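Long-range contact in thioredoxin-like protein (Parabacteroides distasonis, PDB 4FO5), which is of unknown function but has a thioredoxin-like fold of the AhpC/TSA family and may be an oxidoreductase: residues 27-33 with 120-124. Residues are numbered along the deposited sequence; the frame is centred on the assembly and turned at random.
Sequences FHNQLGR and INDEG
The type I beta turn Asn121-Gly124, which joins antiparallel strands 117-120 and 126-129, packs against the loop 27-33 through Asp122 and Asn29. Asn29 N donates to Asp122 O at 3.0 Å, the one direct hydrogen bond between the segments. His28 CA makes a C-H...O contact with Asp122 O as well (3.1 Å). The Asn29 amide lies against Asp122 CA and CB, its ND2 3.6 Å from Asp122 CA, and its plane is turned 57° from that of the carboxylate. Asn29 CG sits between the backbone N and the carbonyl carbon (chi1 63°), which folds the amide back into its own loop. There OD1 accepts from Leu31 N, an Asx turn, and from Arg33 N, both in the carbonyl plane on lone pairs. ND2 donates to Phe27 O and, almost straight (175°), to Arg33 O. With an alanine at Asn29, Leu31 N and Arg33 N would probably lose their shared acceptor, and the loop its internal bracing and the amide packing on Asp122.

This loop leads into strand 34-40, the central strand of the thioredoxin-like sheet, next to strand 117-120. At the buried end, Ile120 CD1 sits over the centre of the Phe27 ring, 3.6 Å from the centroid, a CH-pi contact. Leu37 of strand 34-40 touches both side chains. Ile120 CG2 meets Phe27 CB. Waters also bridge the segments. One water bridges Phe27 O and Asn121 O. Another donates to Asn29 O and to Asp122 OD2 (2.5 Å) and accepts from Gly32 N. Gly32 CA comes within 3.4 Å of Asp122 OD2, and its positive phi suits a residue without a side chain.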
loop_
_atom_site.group_PDB
_atom_site.type_symbol
_atom_site.label_atom_id
_atom_site.label_comp_id
_atom_site.label_asym_id
_atom_site.label_seq_id
_atom_site.Cartn_x
_atom_site.Cartn_y
_atom_site.Cartn_z
ATOM N N PHE A 27 -0.183 -4.663 -10.572
ATOM C CA PHE A 27 -0.701 -5.526 -9.505
ATOM C C PHE A 27 -0.869 -6.910 -10.103
ATOM O O PHE A 27 -0.482 -7.904 -9.490
ATOM C CB PHE A 27 -2.024 -4.996 -8.897
ATOM C CG PHE A 27 -1.960 -3.641 -8.223
ATOM C CD1 PHE A 27 -0.980 -3.360 -7.272
ATOM C CD2 PHE A 27 -2.905 -2.657 -8.513
ATOM C CE1 PHE A 27 -0.931 -2.112 -6.638
ATOM C CE2 PHE A 27 -2.840 -1.403 -7.905
ATOM C CZ PHE A 27 -1.864 -1.147 -6.956
ATOM N N HIS A 28 -1.356 -6.959 -11.355
ATOM C CA HIS A 28 -1.548 -8.215 -12.066
ATOM C C HIS A 28 -0.191 -8.850 -12.391
ATOM O O HIS A 28 0.768 -8.154 -12.733
ATOM C CB HIS A 28 -2.434 -8.046 -13.319
ATOM C CG HIS A 28 -1.780 -7.381 -14.494
ATOM N ND1 HIS A 28 -2.095 -6.076 -14.854
ATOM C CD2 HIS A 28 -0.922 -7.890 -15.417
ATOM C CE1 HIS A 28 -1.398 -5.830 -15.958
ATOM N NE2 HIS A 28 -0.664 -6.885 -16.322
ATOM N N ASN A 29 -0.112 -10.170 -12.225
ATOM C CA ASN A 29 1.097 -10.952 -12.469
ATOM C C ASN A 29 0.711 -12.405 -12.678
ATOM O O ASN A 29 -0.416 -12.790 -12.363
ATOM C CB ASN A 29 2.100 -10.786 -11.299
ATOM C CG ASN A 29 1.603 -11.298 -9.964
ATOM O OD1 ASN A 29 1.783 -12.469 -9.610
ATOM N ND2 ASN A 29 0.985 -10.431 -9.189
ATOM N N GLN A 30 1.630 -13.200 -13.243
ATOM C CA GLN A 30 1.425 -14.622 -13.520
ATOM C C GLN A 30 2.194 -15.498 -12.515
ATOM O O GLN A 30 2.522 -16.649 -12.827
ATOM C CB GLN A 30 1.844 -14.953 -14.975
ATOM C CG GLN A 30 0.800 -14.571 -16.034
ATOM C CD GLN A 30 -0.609 -14.968 -15.644
ATOM O OE1 GLN A 30 -1.493 -14.116 -15.465
ATOM N NE2 GLN A 30 -0.847 -16.273 -15.487
ATOM N N LEU A 31 2.441 -14.972 -11.302
ATOM C CA LEU A 31 3.211 -15.671 -10.278
ATOM C C LEU A 31 2.444 -15.905 -8.971
ATOM O O LEU A 31 3.038 -16.384 -8.000
ATOM C CB LEU A 31 4.479 -14.856 -9.978
ATOM C CG LEU A 31 5.532 -14.831 -11.087
ATOM C CD1 LEU A 31 6.267 -13.507 -11.095
ATOM C CD2 LEU A 31 6.497 -16.002 -10.959
ATOM N N GLY A 32 1.158 -15.557 -8.939
ATOM C CA GLY A 32 0.340 -15.710 -7.743
ATOM C C GLY A 32 0.713 -14.770 -6.611
ATOM O O GLY A 32 0.251 -14.949 -5.480
ATOM N N ARG A 33 1.537 -13.749 -6.909
ATOM C CA ARG A 33 1.999 -12.752 -5.942
ATOM C C ARG A 33 0.875 -11.752 -5.591
ATOM O O ARG A 33 0.160 -11.256 -6.474
ATOM C CB ARG A 33 3.234 -12.007 -6.494
ATOM C CG ARG A 33 4.001 -11.188 -5.449
ATOM C CD ARG A 33 4.870 -10.111 -6.075
ATOM N NE ARG A 33 4.065 -9.010 -6.614
ATOM C CZ ARG A 33 3.909 -8.757 -7.911
ATOM N NH1 ARG A 33 4.524 -9.506 -8.821
ATOM N NH2 ARG A 33 3.145 -7.747 -8.310
ATOM N N ILE A 120 -4.353 -6.731 -2.509
ATOM C CA ILE A 120 -4.700 -6.941 -3.903
ATOM C C ILE A 120 -4.108 -8.277 -4.373
ATOM O O ILE A 120 -2.908 -8.512 -4.193
ATOM C CB ILE A 120 -4.194 -5.718 -4.753
ATOM C CG1 ILE A 120 -4.750 -4.359 -4.183
ATOM C CG2 ILE A 120 -4.530 -5.899 -6.226
ATOM C CD1 ILE A 120 -4.062 -3.039 -4.705
ATOM N N ASN A 121 -4.942 -9.132 -5.027
ATOM C CA ASN A 121 -4.482 -10.435 -5.512
ATOM C C ASN A 121 -3.740 -10.277 -6.863
ATOM O O ASN A 121 -3.578 -9.156 -7.333
ATOM C CB ASN A 121 -5.640 -11.460 -5.585
ATOM C CG ASN A 121 -6.687 -11.253 -6.667
ATOM O OD1 ASN A 121 -6.577 -10.406 -7.556
ATOM N ND2 ASN A 121 -7.741 -12.026 -6.601
ATOM N N ASP A 122 -3.269 -11.392 -7.457
ATOM C CA ASP A 122 -2.480 -11.423 -8.700
ATOM C C ASP A 122 -3.300 -11.009 -9.948
ATOM O O ASP A 122 -2.740 -10.864 -11.029
ATOM C CB ASP A 122 -1.886 -12.835 -8.910
ATOM C CG ASP A 122 -2.906 -13.969 -9.021
ATOM O OD1 ASP A 122 -4.067 -13.780 -8.576
ATOM O OD2 ASP A 122 -2.509 -15.077 -9.414
ATOM N N GLU A 123 -4.616 -10.821 -9.787
ATOM C CA GLU A 123 -5.508 -10.388 -10.851
ATOM C C GLU A 123 -5.924 -8.914 -10.667
ATOM O O GLU A 123 -6.791 -8.433 -11.394
ATOM C CB GLU A 123 -6.731 -11.303 -10.909
ATOM C CG GLU A 123 -6.408 -12.670 -11.471
ATOM C CD GLU A 123 -7.558 -13.654 -11.451
ATOM O OE1 GLU A 123 -8.714 -13.218 -11.257
ATOM O OE2 GLU A 123 -7.299 -14.867 -11.625
ATOM N N GLY A 124 -5.284 -8.216 -9.723
ATOM C CA GLY A 124 -5.552 -6.804 -9.450
ATOM C C GLY A 124 -6.878 -6.524 -8.757
ATOM O O GLY A 124 -7.368 -5.391 -8.776
HETATM O O HOH W 1 -1.002 -7.914 -6.836
HETATM O O HOH W 2 -0.708 -15.196 -11.139
HETATM O O HOH W 3 -3.196 -12.247 -13.734
#